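Local structure of putative glycerophosphodiester phosphodiesterase (Galdieria sulphuraria, 2O55) at residues V10-V15 / C242-F247; I40-R45 / L111-K116; V15-L20 / M219-D224; T25-V30 / G88-P93. The protein is a putative glycerophosphodiester phosphodiesterase, a single-chain member of that family with the TIM-barrel fold. All blocks are in the same frame, centred on the assembly; numbering follows the deposited sequence.

Contact 1. Residues V10-V15 / C242-F247; sequences VGHRGV and CSNYPF. With SO4 (sulfate ion), chain B.
Val10 and Cys242 face each other where the first and last strands of a TIM barrel, 8-12 and 240-243, run in parallel and close the ring. Ser243 N donates to Val10 O at 3.1 Å, and His12 N returns a bond to Ser243 O at 3.3 Å, so the two backbones stay linked as far as His12 and Ser243. Beyond them the His12 side chain meets three residues of the other segment in turn. Its CB sits against Ser243 O, and CG, anti to the backbone N (chi1 -159°), swings the ring alongside the Asn244 amide, the two planes only 22° apart. ND1 gives its N-H to Asn244 OD1 at 2.8 Å; the donor meets the oxygen nearly head-on to the carbonyl, although OD1 sits 24° out of the ring plane. The other end of that amide is held as well, ND2 donating to Pro220 O and, at a doubtfully short distance, to Phe223 O, which helps to set its rotation. CG and CD2 lie below Cys242 SG, which stands over one ring face, 4.1 Å from the ring centroid of His12. At the far edge CE1 and NE2 look toward O3 of a sulfate ion, probably from the crystallisation liquor. Arg13 reaches that O3 too and is itself steadied by a salt bridge to Glu23. Past the type II turn from Gly11 to Gly14, Val15 O rests near the Pro246 ring, and Val15 CG1 touches Phe247 CZ at 3.8 Å. Arg13 NH2 donates to sulfate O3 at 2.9 Å.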
# COMPACT_ATOMS: atom_id res chain seq x y z
N VAL A 10 0.19 6.32 -7.23
CA VAL A 10 0.12 5.00 -6.62
C VAL A 10 -1.30 4.47 -6.75
O VAL A 10 -2.24 5.10 -6.24
CB VAL A 10 0.51 5.02 -5.14
CG1 VAL A 10 0.48 3.62 -4.62
CG2 VAL A 10 1.89 5.58 -4.97
N GLY A 11 -1.48 3.34 -7.42
CA GLY A 11 -2.80 2.74 -7.59
C GLY A 11 -3.31 2.09 -6.31
O GLY A 11 -2.85 1.01 -5.93
N HIS A 12 -4.27 2.75 -5.64
CA HIS A 12 -4.80 2.28 -4.38
C HIS A 12 -5.56 0.97 -4.56
O HIS A 12 -6.58 0.92 -5.23
CB HIS A 12 -5.69 3.34 -3.71
CG HIS A 12 -5.86 3.14 -2.23
ND1 HIS A 12 -6.58 4.01 -1.43
CD2 HIS A 12 -5.39 2.17 -1.40
CE1 HIS A 12 -6.56 3.58 -0.18
NE2 HIS A 12 -5.84 2.47 -0.13
N ARG A 13 -5.03 -0.09 -3.95
CA ARG A 13 -5.55 -1.45 -4.08
C ARG A 13 -5.68 -1.88 -5.54
O ARG A 13 -6.52 -2.72 -5.88
CB ARG A 13 -6.86 -1.61 -3.31
CG ARG A 13 -6.71 -1.30 -1.84
CD ARG A 13 -7.99 -1.55 -1.12
NE ARG A 13 -8.09 -0.72 0.07
CZ ARG A 13 -9.22 -0.47 0.72
NH1 ARG A 13 -10.35 -0.99 0.28
NH2 ARG A 13 -9.23 0.31 1.80
N GLY A 14 -4.83 -1.31 -6.39
CA GLY A 14 -4.88 -1.50 -7.83
C GLY A 14 -5.51 -0.31 -8.54
O GLY A 14 -5.11 0.84 -8.36
N VAL A 15 -6.52 -0.59 -9.36
CA VAL A 15 -7.20 0.45 -10.11
C VAL A 15 -8.10 1.22 -9.18
O VAL A 15 -8.92 2.03 -9.62
CB VAL A 15 -8.06 -0.14 -11.23
CG1 VAL A 15 -7.21 -0.93 -12.19
CG2 VAL A 15 -9.19 -0.99 -10.65
N CYS A 242 -1.52 8.37 -3.43
CA CYS A 242 -2.18 7.10 -3.41
C CYS A 242 -3.65 7.39 -3.65
O CYS A 242 -4.40 7.69 -2.71
CB CYS A 242 -1.93 6.39 -2.08
SG CYS A 242 -2.41 4.65 -2.08
N SER A 243 -4.03 7.30 -4.93
CA SER A 243 -5.33 7.73 -5.44
C SER A 243 -6.35 6.61 -5.58
O SER A 243 -6.00 5.49 -5.90
CB SER A 243 -5.14 8.36 -6.82
OG SER A 243 -6.37 8.82 -7.36
N ASN A 244 -7.61 6.93 -5.35
CA ASN A 244 -8.69 5.98 -5.58
C ASN A 244 -9.15 6.06 -7.02
O ASN A 244 -9.95 5.23 -7.47
CB ASN A 244 -9.86 6.26 -4.65
CG ASN A 244 -9.47 6.20 -3.18
OD1 ASN A 244 -8.61 5.41 -2.76
ND2 ASN A 244 -10.11 7.03 -2.37
N TYR A 245 -8.64 7.04 -7.75
CA TYR A 245 -8.91 7.16 -9.17
C TYR A 245 -7.64 7.44 -9.97
O TYR A 245 -7.47 8.53 -10.50
CB TYR A 245 -9.95 8.26 -9.40
CG TYR A 245 -11.24 7.90 -8.72
CD1 TYR A 245 -11.45 8.22 -7.38
CD2 TYR A 245 -12.25 7.20 -9.42
CE1 TYR A 245 -12.62 7.88 -6.75
CE2 TYR A 245 -13.43 6.85 -8.81
CZ TYR A 245 -13.61 7.19 -7.47
OH TYR A 245 -14.77 6.83 -6.82
N PRO A 246 -6.75 6.43 -10.06
CA PRO A 246 -5.47 6.63 -10.77
C PRO A 246 -5.61 7.09 -12.25
O PRO A 246 -4.82 7.94 -12.72
CB PRO A 246 -4.80 5.25 -10.68
CG PRO A 246 -5.88 4.29 -10.29
CD PRO A 246 -6.88 5.07 -9.53
N PHE A 247 -6.59 6.53 -12.96
CA PHE A 247 -6.81 6.87 -14.36
C PHE A 247 -7.25 8.33 -14.50
O PHE A 247 -6.80 9.04 -15.42
CB PHE A 247 -7.76 5.87 -15.03
CG PHE A 247 -7.30 4.42 -14.93
CD1 PHE A 247 -8.20 3.37 -15.08
CD2 PHE A 247 -5.95 4.10 -14.65
CE1 PHE A 247 -7.77 2.04 -14.98
CE2 PHE A 247 -5.51 2.77 -14.54
CZ PHE A 247 -6.43 1.75 -14.70
S SO4 B . -7.80 2.82 3.84
O1 SO4 B . -7.53 4.21 4.16
O2 SO4 B . -9.19 2.59 4.18
O3 SO4 B . -7.69 2.64 2.40
O4 SO4 B . -6.89 1.88 4.50

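Contact 2. Residues I40-R45 / L111-K116; sequences IETDLR and LNLELK. With SO4 (sulfate ion), chain C.
Glu41 leaves its strand with CG anti to the backbone N (chi1 -174°), then bends at chi2 (-80°), which lays OE1 against Glu114 CB at 3.4 Å. Glu114 starts the same way but runs on extended, carrying its carboxylate past that bend toward Asp43, where Glu114 OE1 and Asp43 OD1 are 3.6 Å apart. Three acidic groups thus gather on one face of the sheet without bonding to one another; Asp43 OD2 instead accepts from Asn24 ND2. Beneath them strands 39-46 and 110-115 are neighbouring parallel strands of the TIM barrel, with the axes of 40-45 and 111-115 crossing at -33°. Bonds pass alternately between them, from Asn112 N to Ile40 O, Thr42 N to Asn112 O, Glu114 N to Thr42 O and Leu44 N to Glu114 O, before a weak one from Lys116 N to Leu44 O. The acidic face looks into the barrel. The other face is mostly apolar and packs outward on helix 95-104: Ile40 CD1 meets Leu111 CD2 at 3.7 Å, Thr42 CG2 meets Leu113 CD2 at 3.6 Å, and Leu44 CD1 bears on Leu115 CD2. At the C-terminal end Lys116 CB lies over one face of the Arg45 guanidinium, 3.6 Å from its NH1. Past that point the lysine chain leads away, and Lys116 NZ donates to O2 of a second sulfate at 3.0 Å, an ion also held by Gly117 N and His150 NE2.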
# COMPACT_ATOMS: atom_id res chain seq x y z
N ILE A 40 1.68 0.52 -7.34
CA ILE A 40 0.41 0.22 -6.69
C ILE A 40 0.59 -0.00 -5.19
O ILE A 40 1.68 -0.37 -4.72
CB ILE A 40 -0.35 -0.98 -7.31
CG1 ILE A 40 0.44 -2.28 -7.16
CG2 ILE A 40 -0.77 -0.71 -8.77
CD1 ILE A 40 0.11 -3.06 -5.87
N GLU A 41 -0.48 0.23 -4.44
CA GLU A 41 -0.52 -0.07 -3.03
C GLU A 41 -1.35 -1.32 -2.89
O GLU A 41 -2.33 -1.47 -3.59
CB GLU A 41 -1.15 1.09 -2.25
CG GLU A 41 -1.11 0.94 -0.74
CD GLU A 41 -2.22 0.00 -0.17
OE1 GLU A 41 -1.96 -0.65 0.86
OE2 GLU A 41 -3.35 -0.10 -0.73
N THR A 42 -0.94 -2.23 -2.01
CA THR A 42 -1.77 -3.39 -1.66
C THR A 42 -1.64 -3.79 -0.19
O THR A 42 -0.70 -3.37 0.51
CB THR A 42 -1.52 -4.60 -2.59
OG1 THR A 42 -2.59 -5.54 -2.45
CG2 THR A 42 -0.25 -5.28 -2.24
N ASP A 43 -2.59 -4.59 0.27
CA ASP A 43 -2.78 -4.87 1.68
C ASP A 43 -2.40 -6.31 2.04
O ASP A 43 -3.08 -7.24 1.64
CB ASP A 43 -4.24 -4.62 2.04
CG ASP A 43 -4.73 -3.21 1.62
OD1 ASP A 43 -4.21 -2.20 2.16
OD2 ASP A 43 -5.66 -3.13 0.77
N LEU A 44 -1.31 -6.49 2.80
CA LEU A 44 -0.83 -7.83 3.18
C LEU A 44 -1.46 -8.34 4.46
O LEU A 44 -1.39 -7.66 5.49
CB LEU A 44 0.68 -7.85 3.38
CG LEU A 44 1.60 -7.22 2.34
CD1 LEU A 44 3.03 -7.52 2.74
CD2 LEU A 44 1.29 -7.75 0.94
N ARG A 45 -2.06 -9.53 4.41
CA ARG A 45 -2.48 -10.25 5.62
C ARG A 45 -2.06 -11.71 5.48
O ARG A 45 -1.81 -12.19 4.37
CB ARG A 45 -3.99 -10.15 5.88
CG ARG A 45 -4.62 -8.77 5.64
CD ARG A 45 -6.09 -8.73 5.96
NE ARG A 45 -6.31 -8.20 7.30
CZ ARG A 45 -6.79 -6.99 7.56
NH1 ARG A 45 -7.13 -6.17 6.58
NH2 ARG A 45 -6.93 -6.59 8.82
N LEU A 111 5.96 -1.56 -5.87
CA LEU A 111 4.83 -1.81 -4.98
C LEU A 111 4.95 -1.11 -3.62
O LEU A 111 6.05 -1.01 -3.02
CB LEU A 111 4.65 -3.31 -4.76
CG LEU A 111 4.77 -4.24 -5.97
CD1 LEU A 111 5.29 -5.59 -5.54
CD2 LEU A 111 3.44 -4.40 -6.74
N ASN A 112 3.81 -0.62 -3.13
CA ASN A 112 3.65 -0.31 -1.72
C ASN A 112 2.82 -1.39 -1.01
O ASN A 112 1.62 -1.54 -1.26
CB ASN A 112 3.04 1.07 -1.54
CG ASN A 112 3.90 2.17 -2.12
OD1 ASN A 112 5.12 2.03 -2.25
ND2 ASN A 112 3.27 3.27 -2.46
N LEU A 113 3.47 -2.14 -0.13
CA LEU A 113 2.83 -3.18 0.64
C LEU A 113 2.49 -2.68 2.04
O LEU A 113 3.39 -2.39 2.82
CB LEU A 113 3.74 -4.38 0.73
CG LEU A 113 4.36 -4.78 -0.62
CD1 LEU A 113 5.33 -5.92 -0.43
CD2 LEU A 113 3.32 -5.14 -1.66
N GLU A 114 1.19 -2.56 2.35
CA GLU A 114 0.78 -2.29 3.74
C GLU A 114 0.62 -3.58 4.58
O GLU A 114 -0.11 -4.51 4.21
CB GLU A 114 -0.47 -1.39 3.85
CG GLU A 114 -0.75 -1.02 5.32
CD GLU A 114 -1.95 -0.11 5.55
OE1 GLU A 114 -2.76 0.10 4.59
OE2 GLU A 114 -2.08 0.39 6.71
N LEU A 115 1.34 -3.62 5.70
CA LEU A 115 1.13 -4.67 6.66
C LEU A 115 -0.15 -4.38 7.45
O LEU A 115 -0.13 -3.69 8.46
CB LEU A 115 2.36 -4.79 7.58
CG LEU A 115 3.78 -4.74 6.99
CD1 LEU A 115 4.83 -5.09 8.06
CD2 LEU A 115 3.94 -5.64 5.77
N LYS A 116 -1.26 -4.90 6.93
CA LYS A 116 -2.56 -4.80 7.59
C LYS A 116 -2.60 -5.83 8.70
O LYS A 116 -2.70 -7.04 8.48
CB LYS A 116 -3.71 -4.99 6.59
CG LYS A 116 -4.23 -3.69 5.98
CD LYS A 116 -5.35 -3.10 6.80
CE LYS A 116 -5.62 -1.65 6.41
NZ LYS A 116 -6.74 -1.06 7.24
S SO4 C . -4.15 -1.77 10.34
O1 SO4 C . -4.52 -1.05 11.55
O2 SO4 C . -5.36 -2.15 9.63
O3 SO4 C . -3.31 -0.91 9.49
O4 SO4 C . -3.40 -2.96 10.70

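Contact 3. Residues V15-L20 / M219-D224; sequences VGKEGL and MPWIFD. With SO4 (sulfate ion), chain B.
Trp221 and Lys17 join two of the loops that follow strands of the TIM barrel at their C-terminal ends: loop 15-20 comes after strand 8-12, and loop 219-224 after strand 214-218. The second loop leaves its strand at Met219, modelled as selenomethionine, and from Pro220 to Phe223 makes a type I turn, in which Phe223 N bonds to Pro220 O. At the start of the turn Pro220 CA passes close to sulfate O1, and Trp221 N adds a weak bond to O3 of the same ion, whose other hydrogen-bond partners are Arg13, Trp218 and His56. Trp221 then sends its indole toward the first loop, CG anti to the backbone N (chi1 -161°). The six-membered ring receives Lys17 CG over one face, 3.8 Å from the centroid and 21° off the normal, a CH-pi contact. Farther out, Trp221 CH2 lies 3.5 Å from Gly16 C. This glycine is the second residue of a type II' turn, Val15-Glu18, a place that calls for its positive phi of 57°. The tryptophan backbone takes part too: Trp221 O accepts from Lys17 NZ at 2.9 Å. To get there the lysine chain runs across the indole and bends at chi3; the ammonium itself lies too far from the five-membered ring for more than a faint cation-pi attraction. After Ile222 and Phe223 comes Asp224, whose side chain crosses that of Lys17 at about a right angle and lies doubtfully close to Tyr245 OH, its other partner. Its OD1 forms a salt bridge to Lys17 NZ, 2.8 Å away.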
# COMPACT_ATOMS: atom_id res chain seq x y z
N VAL A 15 -6.52 -0.59 -9.36
CA VAL A 15 -7.20 0.45 -10.11
C VAL A 15 -8.10 1.22 -9.18
O VAL A 15 -8.92 2.03 -9.62
CB VAL A 15 -8.06 -0.14 -11.23
CG1 VAL A 15 -7.21 -0.93 -12.19
CG2 VAL A 15 -9.19 -0.99 -10.65
N GLY A 16 -7.97 0.97 -7.89
CA GLY A 16 -8.72 1.72 -6.90
C GLY A 16 -10.22 1.64 -7.13
O GLY A 16 -10.74 0.56 -7.44
N LYS A 17 -10.89 2.79 -6.99
CA LYS A 17 -12.35 2.87 -7.10
C LYS A 17 -12.86 3.06 -8.53
O LYS A 17 -14.03 3.36 -8.74
CB LYS A 17 -12.92 3.95 -6.16
CG LYS A 17 -13.11 3.47 -4.73
CD LYS A 17 -13.45 4.59 -3.77
CE LYS A 17 -14.91 4.65 -3.49
NZ LYS A 17 -15.15 5.60 -2.38
N GLU A 18 -11.98 2.90 -9.53
CA GLU A 18 -12.43 2.96 -10.92
C GLU A 18 -13.37 1.76 -11.16
O GLU A 18 -13.36 0.77 -10.39
CB GLU A 18 -11.26 2.98 -11.91
CG GLU A 18 -10.18 4.04 -11.66
CD GLU A 18 -10.46 5.44 -12.24
OE1 GLU A 18 -11.61 5.78 -12.61
OE2 GLU A 18 -9.50 6.22 -12.32
N GLY A 19 -14.19 1.83 -12.20
CA GLY A 19 -15.09 0.72 -12.50
C GLY A 19 -14.44 -0.65 -12.74
O GLY A 19 -14.91 -1.66 -12.24
N LEU A 20 -13.32 -0.66 -13.46
CA LEU A 20 -12.91 -1.80 -14.28
C LEU A 20 -12.60 -3.15 -13.61
O LEU A 20 -12.53 -4.18 -14.31
CB LEU A 20 -11.75 -1.37 -15.17
CG LEU A 20 -12.00 -0.12 -16.03
CD1 LEU A 20 -10.85 0.88 -15.85
CD2 LEU A 20 -12.28 -0.46 -17.52
N MSE A 219 -5.26 8.65 0.08
CA MSE A 219 -6.73 8.83 0.04
C MSE A 219 -7.42 7.62 0.66
O MSE A 219 -7.31 6.52 0.15
CB MSE A 219 -7.23 9.05 -1.40
CG MSE A 219 -6.47 10.09 -2.20
SE MSE A 219 -6.64 11.91 -1.53
CE MSE A 219 -5.86 12.81 -3.03
N PRO A 220 -8.13 7.82 1.79
CA PRO A 220 -8.84 6.67 2.34
C PRO A 220 -9.80 6.12 1.31
O PRO A 220 -10.20 6.82 0.40
CB PRO A 220 -9.63 7.27 3.50
CG PRO A 220 -8.96 8.53 3.85
CD PRO A 220 -8.35 9.04 2.58
N TRP A 221 -10.17 4.86 1.46
CA TRP A 221 -11.12 4.31 0.54
C TRP A 221 -12.43 5.11 0.58
O TRP A 221 -13.05 5.38 -0.46
CB TRP A 221 -11.35 2.84 0.88
CG TRP A 221 -11.95 2.06 -0.22
CD1 TRP A 221 -13.23 1.61 -0.31
CD2 TRP A 221 -11.29 1.63 -1.42
NE1 TRP A 221 -13.42 0.92 -1.48
CE2 TRP A 221 -12.24 0.91 -2.18
CE3 TRP A 221 -9.99 1.78 -1.92
CZ2 TRP A 221 -11.93 0.34 -3.43
CZ3 TRP A 221 -9.68 1.20 -3.17
CH2 TRP A 221 -10.65 0.50 -3.90
N ILE A 222 -12.84 5.54 1.78
CA ILE A 222 -14.07 6.32 1.96
C ILE A 222 -14.18 7.54 1.02
O ILE A 222 -15.28 7.99 0.71
CB ILE A 222 -14.32 6.75 3.48
CG1 ILE A 222 -15.78 7.22 3.70
CG2 ILE A 222 -13.31 7.81 3.96
CD1 ILE A 222 -16.16 7.52 5.17
N PHE A 223 -13.05 8.05 0.55
CA PHE A 223 -12.97 9.37 -0.03
C PHE A 223 -12.79 9.30 -1.52
O PHE A 223 -11.82 8.71 -1.98
CB PHE A 223 -11.77 10.10 0.59
CG PHE A 223 -11.57 11.50 0.09
CD1 PHE A 223 -12.41 12.53 0.50
CD2 PHE A 223 -10.50 11.80 -0.77
CE1 PHE A 223 -12.21 13.83 0.05
CE2 PHE A 223 -10.29 13.08 -1.23
CZ PHE A 223 -11.15 14.10 -0.83
N ASP A 224 -13.70 9.89 -2.29
CA ASP A 224 -13.56 9.89 -3.74
C ASP A 224 -12.76 11.10 -4.18
O ASP A 224 -13.32 12.18 -4.38
CB ASP A 224 -14.93 9.87 -4.43
CG ASP A 224 -15.66 8.53 -4.30
OD1 ASP A 224 -15.02 7.46 -4.49
OD2 ASP A 224 -16.89 8.56 -4.03
S SO4 B . -7.80 2.82 3.84
O1 SO4 B . -7.53 4.21 4.16
O2 SO4 B . -9.19 2.59 4.18
O3 SO4 B . -7.69 2.64 2.40
O4 SO4 B . -6.89 1.88 4.50

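Contact 4. Residues T25-V30 / G88-P93; sequences TLRSFV and GGHTIP
Arg27 lays the base of its side chain over the imidazole of His90, a contact described for one of two conformers of the arginine and to that extent tentative. Arg27 CB stands 4.0 Å from the ring centroid of His90 and only 17° off the normal, shifted toward the rim above CD2 and NE2, so this is a CH-pi contact made by the aliphatic part of the arginine. CG of Arg27 follows along the same rim, 3.7 Å from NE2 of His90. Beyond that the chain bends away. His90 has its CG anti to the carbonyl carbon (chi1 -45°), which sets the ring beneath Arg27 CB; Pro22 also touches it. Thr25 comes in at a slant to the histidine, with Thr25 OG1 resting on His90 CB at 3.3 Å. In the TIM barrel this is where the N-terminal end of helix 26-34, on the outside of the ring, meets the loop that leads into the neighbouring helix 95-104. Thr25 holds the N-cap position, though its hydroxyl makes no capping bond; its carbonyl accepts from Phe29 N in the first turn. The apolar half of the contact lies farther along the loop. Leu26 and Pro93 run antiparallel alongside one another, with Leu26 CG 3.9 Å from Pro93 CB, while Pro93 CG comes near Thr25 CA. Leu26 continues onto Glu97 and Ala101 of helix 95-104. Pro93 also packs on Leu54, a residue of strand 52-54 that it shares with Phe29 from the inner side of helix 26-34.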
# COMPACT_ATOMS: atom_id res chain seq x y z
N THR A 25 -7.12 -7.36 -6.52
CA THR A 25 -7.41 -8.47 -7.41
C THR A 25 -6.37 -8.38 -8.52
O THR A 25 -6.07 -7.27 -8.95
CB THR A 25 -8.84 -8.32 -7.97
OG1 THR A 25 -9.51 -9.58 -7.97
CG2 THR A 25 -8.83 -7.74 -9.35
N LEU A 26 -5.81 -9.51 -8.97
CA LEU A 26 -4.77 -9.51 -10.02
C LEU A 26 -5.15 -8.71 -11.27
O LEU A 26 -4.32 -7.99 -11.83
CB LEU A 26 -4.38 -10.93 -10.43
CG LEU A 26 -3.63 -11.75 -9.40
CD1 LEU A 26 -3.75 -13.25 -9.70
CD2 LEU A 26 -2.17 -11.32 -9.30
N ARG A 27 -6.42 -8.83 -11.68
CA ARG A 27 -6.93 -8.14 -12.87
C ARG A 27 -6.80 -6.64 -12.69
O ARG A 27 -6.57 -5.90 -13.64
CB ARG A 27 -8.38 -8.52 -13.18
CG ARG A 27 -8.70 -8.60 -14.67
CD ARG A 27 -8.83 -7.24 -15.33
NE ARG A 27 -8.24 -7.20 -16.67
CZ ARG A 27 -8.91 -6.87 -17.77
NH1 ARG A 27 -10.19 -6.54 -17.71
NH2 ARG A 27 -8.28 -6.86 -18.94
N SER A 28 -6.94 -6.20 -11.44
CA SER A 28 -6.77 -4.81 -11.06
C SER A 28 -5.30 -4.41 -11.24
O SER A 28 -5.00 -3.42 -11.91
CB SER A 28 -7.25 -4.58 -9.63
OG SER A 28 -7.17 -3.23 -9.23
N PHE A 29 -4.38 -5.19 -10.67
CA PHE A 29 -2.95 -4.89 -10.75
C PHE A 29 -2.44 -4.99 -12.18
O PHE A 29 -1.71 -4.11 -12.64
CB PHE A 29 -2.13 -5.78 -9.82
CG PHE A 29 -2.57 -5.74 -8.36
CD1 PHE A 29 -2.73 -4.53 -7.68
CD2 PHE A 29 -2.80 -6.94 -7.66
CE1 PHE A 29 -3.14 -4.49 -6.33
CE2 PHE A 29 -3.21 -6.92 -6.31
CZ PHE A 29 -3.37 -5.68 -5.64
N VAL A 30 -2.85 -6.04 -12.90
CA VAL A 30 -2.47 -6.17 -14.32
C VAL A 30 -2.90 -4.92 -15.07
O VAL A 30 -2.10 -4.31 -15.78
CB VAL A 30 -3.06 -7.44 -15.02
CG1 VAL A 30 -2.67 -7.48 -16.51
CG2 VAL A 30 -2.60 -8.74 -14.32
N GLY A 88 -17.17 -9.89 -10.05
CA GLY A 88 -17.80 -10.87 -10.91
C GLY A 88 -16.72 -11.62 -11.68
O GLY A 88 -16.39 -11.27 -12.81
N GLY A 89 -16.15 -12.64 -11.04
CA GLY A 89 -15.20 -13.50 -11.71
C GLY A 89 -13.78 -13.56 -11.17
O GLY A 89 -13.04 -14.48 -11.52
N HIS A 90 -13.38 -12.61 -10.33
CA HIS A 90 -11.98 -12.56 -9.86
C HIS A 90 -11.85 -12.96 -8.40
O HIS A 90 -12.85 -12.97 -7.68
CB HIS A 90 -11.36 -11.19 -10.12
CG HIS A 90 -11.66 -10.67 -11.49
ND1 HIS A 90 -12.49 -9.59 -11.70
CD2 HIS A 90 -11.29 -11.11 -12.71
CE1 HIS A 90 -12.60 -9.37 -13.00
NE2 HIS A 90 -11.88 -10.28 -13.64
N THR A 91 -10.64 -13.31 -7.98
CA THR A 91 -10.47 -14.00 -6.69
C THR A 91 -9.33 -13.44 -5.83
O THR A 91 -8.45 -12.75 -6.35
CB THR A 91 -10.28 -15.52 -6.89
OG1 THR A 91 -10.52 -16.18 -5.64
CG2 THR A 91 -8.86 -15.86 -7.41
N ILE A 92 -9.35 -13.75 -4.53
CA ILE A 92 -8.29 -13.26 -3.62
C ILE A 92 -6.95 -13.87 -4.03
O ILE A 92 -6.82 -15.09 -4.06
CB ILE A 92 -8.56 -13.55 -2.11
CG1 ILE A 92 -9.86 -12.90 -1.63
CG2 ILE A 92 -7.43 -13.00 -1.26
CD1 ILE A 92 -10.36 -13.41 -0.30
N PRO A 93 -5.97 -13.02 -4.36
CA PRO A 93 -4.64 -13.50 -4.70
C PRO A 93 -3.72 -13.66 -3.48
O PRO A 93 -4.02 -13.14 -2.40
CB PRO A 93 -4.10 -12.40 -5.62
CG PRO A 93 -4.91 -11.17 -5.31
CD PRO A 93 -6.07 -11.55 -4.45

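How the contacts relate
Contacts 1 and 2 belong to one barrel sheet, in which strand 8-12 has strand 240-243 on one side and strand 39-46 on the other; their centres are 13 Å apart, and Gly11 and Glu41 join them by a backbone bond. Contact 3 shares Val15 with contact 1, its centre about 7 Å away, and both reach one sulfate. Contact 4 lies outside the strands, 15 Å from each of the others between centres; Phe29 links it to Ile40 and Thr42, and Ser28 to Val15. Contacts 2 and 4 interleave within the first half, whereas in contacts 1 and 3 segments 10-15 and 15-20 pair with 242-247 and 219-224, bringing early and late chain together beside the barrel-closing strands.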